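Local coordinates for protein inositol-3-phosphate synthase (Caenorhabditis elegans, PDB 1VKO) that is an NAD-binding synthase of the Rossmann-fold clan, in an assembly of four chains that also carries potassium and pyrophosphate ions, at residues 183-186 and 187-191; 500-503 and 504-508; 521-524 and 525-529. All blocks are in the same frame, centred on the assembly; numbering follows the deposited sequence.

Interactions 1, 2 and 3 follow one another along the chain, and each joins side chains a few residues apart. Interaction 1 lies at the end region of helix 178-188 and the turn after it; interaction 2 lies on helix 498-513, about 37 Å away between centres, on the opposite side of the chain's centre; interaction 3 belongs to the irregular tail after that helix. Residues 500-508 are the most buried, and hydroxyls and a phenyl face carry the contact there. Residues 183-191 are partly buried, with a side-on arginine-glutamate salt bridge on the outer flank and apolar groups inside. Residues 521-529 use aromatic rings. Interactions 2 and 3 both touch the second subunit; interaction 1 touches no other chain.

Interaction 1: residues 183-186 and 187-191; sequences KLRP and FMEPI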
loop_
_atom_site.group_PDB
_atom_site.type_symbol
_atom_site.label_atom_id
_atom_site.label_comp_id
_atom_site.label_asym_id
_atom_site.label_seq_id
_atom_site.Cartn_x
_atom_site.Cartn_y
_atom_site.Cartn_z
ATOM N N LYS A 183 -31.180 14.811 -13.419
ATOM C CA LYS A 183 -31.022 15.792 -14.477
ATOM C C LYS A 183 -30.997 15.144 -15.852
ATOM O O LYS A 183 -31.572 15.688 -16.811
ATOM C CB LYS A 183 -29.722 16.581 -14.244
ATOM C CG LYS A 183 -29.880 17.680 -13.185
ATOM C CD LYS A 183 -28.566 18.347 -12.848
ATOM C CE LYS A 183 -28.841 19.636 -12.114
ATOM N NZ LYS A 183 -27.684 20.572 -12.139
ATOM N N LEU A 184 -30.315 13.988 -15.964
ATOM C CA LEU A 184 -30.221 13.271 -17.247
ATOM C C LEU A 184 -31.451 12.445 -17.631
ATOM O O LEU A 184 -31.566 11.991 -18.775
ATOM C CB LEU A 184 -28.994 12.413 -17.291
ATOM C CG LEU A 184 -27.634 13.086 -17.429
ATOM C CD1 LEU A 184 -26.720 12.022 -17.123
ATOM C CD2 LEU A 184 -27.413 13.562 -18.866
ATOM N N ARG A 185 -32.389 12.293 -16.701
ATOM C CA ARG A 185 -33.572 11.462 -16.911
ATOM C C ARG A 185 -34.394 11.748 -18.221
ATOM O O ARG A 185 -34.661 10.819 -18.985
ATOM C CB ARG A 185 -34.465 11.477 -15.652
ATOM C CG ARG A 185 -35.881 10.992 -15.883
ATOM C CD ARG A 185 -36.601 10.534 -14.610
ATOM N NE ARG A 185 -37.551 9.448 -14.898
ATOM C CZ ARG A 185 -38.359 8.880 -14.006
ATOM N NH1 ARG A 185 -38.338 9.280 -12.750
ATOM N NH2 ARG A 185 -39.198 7.910 -14.370
ATOM N N PRO A 186 -34.800 12.991 -18.494
ATOM C CA PRO A 186 -35.608 13.251 -19.703
ATOM C C PRO A 186 -34.838 13.047 -21.025
ATOM O O PRO A 186 -35.433 13.091 -22.103
ATOM C CB PRO A 186 -36.024 14.706 -19.532
ATOM C CG PRO A 186 -34.977 15.299 -18.709
ATOM C CD PRO A 186 -34.560 14.231 -17.726
ATOM N N PHE A 187 -33.529 12.806 -20.943
ATOM C CA PHE A 187 -32.743 12.571 -22.146
ATOM C C PHE A 187 -32.483 11.070 -22.352
ATOM O O PHE A 187 -32.521 10.560 -23.476
ATOM C CB PHE A 187 -31.417 13.328 -22.087
ATOM C CG PHE A 187 -31.555 14.818 -21.881
ATOM C CD1 PHE A 187 -31.564 15.358 -20.598
ATOM C CD2 PHE A 187 -31.632 15.686 -22.977
ATOM C CE1 PHE A 187 -31.671 16.733 -20.391
ATOM C CE2 PHE A 187 -31.730 17.048 -22.780
ATOM C CZ PHE A 187 -31.753 17.579 -21.483
ATOM N N MET A 188 -32.234 10.373 -21.250
ATOM C CA MET A 188 -31.804 8.991 -21.280
ATOM C C MET A 188 -32.967 8.070 -21.245
ATOM O O MET A 188 -32.929 7.011 -21.876
ATOM C CB MET A 188 -30.956 8.687 -20.059
ATOM C CG MET A 188 -29.729 9.470 -19.998
ATOM S SD MET A 188 -28.517 8.911 -21.202
ATOM C CE MET A 188 -27.722 7.575 -20.262
ATOM N N GLU A 189 -33.998 8.454 -20.489
ATOM C CA GLU A 189 -35.163 7.580 -20.308
ATOM C C GLU A 189 -35.836 7.142 -21.625
ATOM O O GLU A 189 -36.163 5.972 -21.767
ATOM C CB GLU A 189 -36.178 8.160 -19.289
ATOM C CG GLU A 189 -37.290 7.187 -18.903
ATOM C CD GLU A 189 -38.202 7.677 -17.790
ATOM O OE1 GLU A 189 -38.499 8.903 -17.721
ATOM O OE2 GLU A 189 -38.620 6.816 -16.979
ATOM N N PRO A 190 -36.071 8.056 -22.574
ATOM C CA PRO A 190 -36.642 7.661 -23.876
ATOM C C PRO A 190 -35.791 6.656 -24.644
ATOM O O PRO A 190 -36.295 6.057 -25.576
ATOM C CB PRO A 190 -36.671 8.987 -24.654
ATOM C CG PRO A 190 -36.784 10.008 -23.617
ATOM C CD PRO A 190 -35.904 9.524 -22.501
ATOM N N ILE A 191 -34.518 6.483 -24.288
ATOM C CA ILE A 191 -33.652 5.620 -25.092
ATOM C C ILE A 191 -33.705 4.160 -24.643
ATOM O O ILE A 191 -33.326 3.818 -23.538
ATOM C CB ILE A 191 -32.206 6.132 -25.153
ATOM C CG1 ILE A 191 -32.161 7.648 -25.354
ATOM C CG2 ILE A 191 -31.450 5.442 -26.292
ATOM C CD1 ILE A 191 -30.763 8.242 -25.149
#
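Arg-185 and Glu-189, one helical turn apart, run side by side and join in a salt bridge. The arginine's CB starts off away from residues 187-191, but CG, anti to the backbone N (chi1 163°), brings the chain back and passes 3.8 Å from Glu-189 OE1. CD continues alongside the same oxygen, and NE then donates to Glu-189 OE1 at 3.0 Å, from above the carboxylate plane. At the tip, Arg-185 NH2 reaches Glu-189 OE2 at 2.9 Å on its syn side. The grip is thus side-on, one nitrogen to each oxygen, with the guanidinium and carboxylate planes turned 55° apart. Long, flexible charged chains suit this partly exposed flank, where Tyr-167 lies against both.

The pair lies toward the C-terminal end of helix 178-188, where prolines disturb the pattern. Pro-186 has no N-H to give and kinks the helix. Before it, Leu-184 O takes two donors, Phe-187 N and Met-188 N, each at 3.0 Å, while Pro-190 sets its CD against Pro-186 O (3.6 Å) as the chain leaves in a type I turn from Met-188 to Ile-191. On the inner side Leu-184 CB meets Met-188 CG at 4.1 Å, and both apolar chains pack on Phe-97 of helix 87-100. Phe-187 turns its ring edge to Lys-183 O, 3.7 Å from CE1, and meets the rings of Phe-97 and Tyr-101.

Interaction 2: residues 500-503 and 504-508; sequences RQFS and TLTKL
Arg-500 O receives Thr-504 N at 3.2 Å, an i to i+4 bond of helix 498-513, and Thr-504 OG1 lies 3.1 Å from the same oxygen. That hydroxyl also bonds to Asp-520 O of the second subunit, so the acceptor of its single proton is not settled. Arg-500 NE forms a salt bridge with Asp-338 of the same chain. Gln-501 O has a weak bond from Leu-505 N, while its buried amide is held by Ser-495 O and Lys-326 NZ; Lys-326 lines the pyrophosphate pocket, so Gln-501 probably acts as a second-shell residue there.

At Phe-502 the contact becomes apolar. Thr-506 CG2 sits over one face of the phenyl ring in a CH-pi contact, 3.9 Å from the centroid and 17° off the normal, leaning toward CZ. With chi1 52°, Thr-506 tucks OG1 back over the helix, 3.1 Å from Phe-502 O, and leaves the methyl for the ring. The same carbonyl accepts Thr-506 N at 2.9 Å in its own plane. Ser-503 OG bonds to Met-499 O, one turn back, and Ser-503 O takes Lys-507 N at 2.9 Å.

A branched threonine suits position 506 because one carbon offers a hydroxyl to a carbonyl of the preceding turn and a methyl to the ring. Lys-507 NZ forms salt bridges with Asp-518 and Asp-520 of the second subunit, so charge pairing here joins the helix to its neighbour.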
loop_
_atom_site.group_PDB
_atom_site.type_symbol
_atom_site.label_atom_id
_atom_site.label_comp_id
_atom_site.label_asym_id
_atom_site.label_seq_id
_atom_site.Cartn_x
_atom_site.Cartn_y
_atom_site.Cartn_z
ATOM N N ARG A 500 5.001 5.882 -25.881
ATOM C CA ARG A 500 5.494 5.689 -27.226
ATOM C C ARG A 500 4.329 5.727 -28.247
ATOM O O ARG A 500 4.475 6.232 -29.380
ATOM C CB ARG A 500 6.281 4.378 -27.287
ATOM C CG ARG A 500 7.324 4.209 -26.153
ATOM C CD ARG A 500 8.791 4.418 -26.565
ATOM N NE ARG A 500 9.724 3.722 -25.667
ATOM C CZ ARG A 500 10.731 4.296 -24.988
ATOM N NH1 ARG A 500 10.983 5.600 -25.092
ATOM N NH2 ARG A 500 11.500 3.552 -24.195
ATOM N N GLN A 501 3.172 5.221 -27.817
ATOM C CA GLN A 501 1.966 5.168 -28.642
ATOM C C GLN A 501 1.350 6.545 -28.816
ATOM O O GLN A 501 0.626 6.816 -29.780
ATOM C CB GLN A 501 0.927 4.230 -28.006
ATOM C CG GLN A 501 1.272 2.737 -28.000
ATOM C CD GLN A 501 0.413 1.983 -27.001
ATOM O OE1 GLN A 501 -0.018 2.564 -26.012
ATOM N NE2 GLN A 501 0.130 0.705 -27.272
ATOM N N PHE A 502 1.606 7.396 -27.838
ATOM C CA PHE A 502 1.118 8.759 -27.808
ATOM C C PHE A 502 1.956 9.628 -28.749
ATOM O O PHE A 502 1.413 10.465 -29.477
ATOM C CB PHE A 502 1.155 9.251 -26.359
ATOM C CG PHE A 502 0.849 10.711 -26.177
ATOM C CD1 PHE A 502 -0.464 11.172 -26.166
ATOM C CD2 PHE A 502 1.884 11.626 -25.938
ATOM C CE1 PHE A 502 -0.751 12.535 -25.973
ATOM C CE2 PHE A 502 1.607 12.989 -25.737
ATOM C CZ PHE A 502 0.281 13.431 -25.752
ATOM N N SER A 503 3.272 9.420 -28.762
ATOM C CA SER A 503 4.099 10.193 -29.674
ATOM C C SER A 503 3.884 9.819 -31.119
ATOM O O SER A 503 4.009 10.677 -31.995
ATOM C CB SER A 503 5.577 10.258 -29.268
ATOM O OG SER A 503 6.106 9.004 -28.890
ATOM N N THR A 504 3.473 8.580 -31.381
ATOM C CA THR A 504 3.055 8.181 -32.741
ATOM C C THR A 504 1.877 9.055 -33.181
ATOM O O THR A 504 1.903 9.659 -34.251
ATOM C CB THR A 504 2.641 6.724 -32.764
ATOM O OG1 THR A 504 3.758 5.897 -32.376
ATOM C CG2 THR A 504 2.333 6.281 -34.156
ATOM N N LEU A 505 0.868 9.131 -32.322
ATOM C CA LEU A 505 -0.313 9.904 -32.582
ATOM C C LEU A 505 -0.035 11.401 -32.730
ATOM O O LEU A 505 -0.532 12.009 -33.651
ATOM C CB LEU A 505 -1.319 9.644 -31.483
ATOM C CG LEU A 505 -2.735 10.181 -31.591
ATOM C CD1 LEU A 505 -3.359 9.861 -32.969
ATOM C CD2 LEU A 505 -3.560 9.588 -30.452
ATOM N N THR A 506 0.781 11.992 -31.855
ATOM C CA THR A 506 0.974 13.436 -31.886
ATOM C C THR A 506 1.919 13.859 -32.986
ATOM O O THR A 506 1.780 14.965 -33.514
ATOM C CB THR A 506 1.468 13.984 -30.558
ATOM O OG1 THR A 506 2.625 13.250 -30.142
ATOM C CG2 THR A 506 0.439 13.718 -29.456
ATOM N N LYS A 507 2.880 13.015 -33.343
ATOM C CA LYS A 507 3.701 13.328 -34.509
ATOM C C LYS A 507 2.860 13.240 -35.795
ATOM O O LYS A 507 2.980 14.060 -36.705
ATOM C CB LYS A 507 4.942 12.448 -34.592
ATOM C CG LYS A 507 5.830 12.851 -35.777
ATOM C CD LYS A 507 7.200 12.204 -35.735
ATOM C CE LYS A 507 8.167 12.974 -34.876
ATOM N NZ LYS A 507 9.544 12.372 -35.002
ATOM N N LEU A 508 1.983 12.253 -35.858
ATOM C CA LEU A 508 1.183 12.085 -37.031
ATOM C C LEU A 508 0.334 13.333 -37.246
ATOM O O LEU A 508 0.370 13.906 -38.321
ATOM C CB LEU A 508 0.357 10.778 -36.989
ATOM C CG LEU A 508 -0.703 10.666 -38.096
ATOM C CD1 LEU A 508 -0.058 10.481 -39.448
ATOM C CD2 LEU A 508 -1.754 9.574 -37.844
#

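Interaction 3: residues 521-524 and 525-529; sequences MQIE and FFTQL
A short 3-10 turn of residues 523-525 in the tail beyond helix 498-513, entered through an inverse gamma turn centred on Gln-522, sets Gln-522 and Ile-523 against the rings of Phe-525 and Phe-526 through CH-pi contacts. Gln-522 lies alongside Phe-525, its CB over the ring face, 4.1 Å from the centroid. Its chain runs on extended, so that OE1 comes to 3.5 Å from Phe-525 CE2 with the amide plane turned 59° from the ring. Glutamine suits this place because its methylenes can pack on a ring while its amide stays hydrogen-bonded: OE1 accepts from Gln-137 NE2. The same ring meets Tyr-130 edge-to-face, which ties the tail to strand 125-131 of its own chain.

The next pair crosses at about a right angle. Ile-523 CG1 touches Phe-526 CE2 at 3.4 Å, and Ile-523 CA lies over the ring face. Phe-526 CG stands between the backbone N and the carbonyl carbon (chi1 49°), which folds the ring back under the isoleucine. The turn itself rests on Phe-526 N to Ile-523 O at 3.2 Å, preceded by a weak, longer bond from Phe-525 N to Gln-522 O.

This tail reaches over to the second subunit, where Phe-472 meets the Phe-526 ring edge-to-face. Thr-527 OG1 donates to Ile-523 O, a very short bond whose exact length is doubtful, and also bonds to Tyr-66 OH of the second subunit. Glu-524 CG lies alongside Leu-529, 4.0 Å from its CD1, and Leu-529 packs on that same tyrosine of the second subunit.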
loop_
_atom_site.group_PDB
_atom_site.type_symbol
_atom_site.label_atom_id
_atom_site.label_comp_id
_atom_site.label_asym_id
_atom_site.label_seq_id
_atom_site.Cartn_x
_atom_site.Cartn_y
_atom_site.Cartn_z
ATOM N N MET A 521 14.231 17.143 -28.605
ATOM C CA MET A 521 15.615 17.487 -28.358
ATOM C C MET A 521 15.806 18.927 -28.722
ATOM O O MET A 521 16.215 19.234 -29.840
ATOM C CB MET A 521 16.569 16.641 -29.187
ATOM C CG MET A 521 18.025 16.979 -28.897
ATOM S SD MET A 521 19.200 16.382 -30.123
ATOM C CE MET A 521 18.746 17.481 -31.484
ATOM N N GLN A 522 15.528 19.816 -27.777
ATOM C CA GLN A 522 15.607 21.243 -28.030
ATOM C C GLN A 522 17.030 21.708 -27.833
ATOM O O GLN A 522 17.373 22.281 -26.816
ATOM C CB GLN A 522 14.649 21.989 -27.123
ATOM C CG GLN A 522 13.335 21.314 -27.061
ATOM C CD GLN A 522 12.330 22.137 -26.362
ATOM O OE1 GLN A 522 12.077 21.942 -25.175
ATOM N NE2 GLN A 522 11.766 23.097 -27.074
ATOM N N ILE A 523 17.853 21.453 -28.840
ATOM C CA ILE A 523 19.277 21.717 -28.777
ATOM C C ILE A 523 19.583 23.254 -28.762
ATOM O O ILE A 523 20.699 23.669 -28.412
ATOM C CB ILE A 523 19.996 20.876 -29.902
ATOM C CG1 ILE A 523 21.512 20.785 -29.698
ATOM C CG2 ILE A 523 19.558 21.335 -31.319
ATOM C CD1 ILE A 523 22.276 19.911 -30.701
ATOM N N GLU A 524 18.576 24.086 -29.069
ATOM C CA GLU A 524 18.739 25.546 -29.042
ATOM C C GLU A 524 19.177 26.018 -27.684
ATOM O O GLU A 524 19.692 27.143 -27.578
ATOM C CB GLU A 524 17.438 26.336 -29.236
ATOM C CG GLU A 524 16.506 25.936 -30.323
ATOM C CD GLU A 524 15.524 24.923 -29.836
ATOM O OE1 GLU A 524 15.963 23.776 -29.681
ATOM O OE2 GLU A 524 14.345 25.277 -29.641
ATOM N N PHE A 525 18.899 25.215 -26.647
ATOM C CA PHE A 525 19.100 25.668 -25.271
ATOM C C PHE A 525 20.536 25.537 -24.776
ATOM O O PHE A 525 20.898 26.085 -23.745
ATOM C CB PHE A 525 18.190 24.902 -24.321
ATOM C CG PHE A 525 16.750 25.084 -24.579
ATOM C CD1 PHE A 525 16.274 26.201 -25.275
ATOM C CD2 PHE A 525 15.841 24.167 -24.081
ATOM C CE1 PHE A 525 14.916 26.387 -25.480
ATOM C CE2 PHE A 525 14.489 24.341 -24.289
ATOM C CZ PHE A 525 14.026 25.451 -25.007
ATOM N N PHE A 526 21.339 24.768 -25.482
ATOM C CA PHE A 526 22.713 24.549 -25.073
ATOM C C PHE A 526 23.647 24.735 -26.245
ATOM O O PHE A 526 24.831 24.416 -26.160
ATOM C CB PHE A 526 22.921 23.187 -24.366
ATOM C CG PHE A 526 22.329 21.977 -25.091
ATOM C CD1 PHE A 526 21.012 21.599 -24.879
ATOM C CD2 PHE A 526 23.108 21.199 -25.927
ATOM C CE1 PHE A 526 20.472 20.484 -25.509
ATOM C CE2 PHE A 526 22.583 20.079 -26.548
ATOM C CZ PHE A 526 21.265 19.721 -26.340
ATOM N N THR A 527 23.108 25.286 -27.330
ATOM C CA THR A 527 23.930 25.663 -28.484
ATOM C C THR A 527 23.528 27.008 -29.014
ATOM O O THR A 527 22.475 27.547 -28.653
ATOM C CB THR A 527 23.768 24.672 -29.646
ATOM O OG1 THR A 527 22.390 24.565 -29.986
ATOM C CG2 THR A 527 24.182 23.265 -29.275
ATOM N N GLN A 528 24.358 27.550 -29.898
ATOM C CA GLN A 528 23.894 28.663 -30.695
ATOM C C GLN A 528 23.215 28.134 -31.953
ATOM O O GLN A 528 23.807 27.406 -32.755
ATOM C CB GLN A 528 24.996 29.683 -30.998
ATOM C CG GLN A 528 24.418 31.021 -31.467
ATOM C CD GLN A 528 25.447 31.929 -32.110
ATOM O OE1 GLN A 528 26.302 32.495 -31.416
ATOM N NE2 GLN A 528 25.365 32.082 -33.438
ATOM N N LEU A 529 21.951 28.501 -32.090
ATOM C CA LEU A 529 21.108 28.030 -33.180
ATOM C C LEU A 529 21.518 28.584 -34.545
ATOM O O LEU A 529 21.332 29.800 -34.817
ATOM C CB LEU A 529 19.647 28.396 -32.904
ATOM C CG LEU A 529 18.621 27.760 -33.846
ATOM C CD1 LEU A 529 18.601 26.238 -33.714
ATOM C CD2 LEU A 529 17.247 28.359 -33.568
#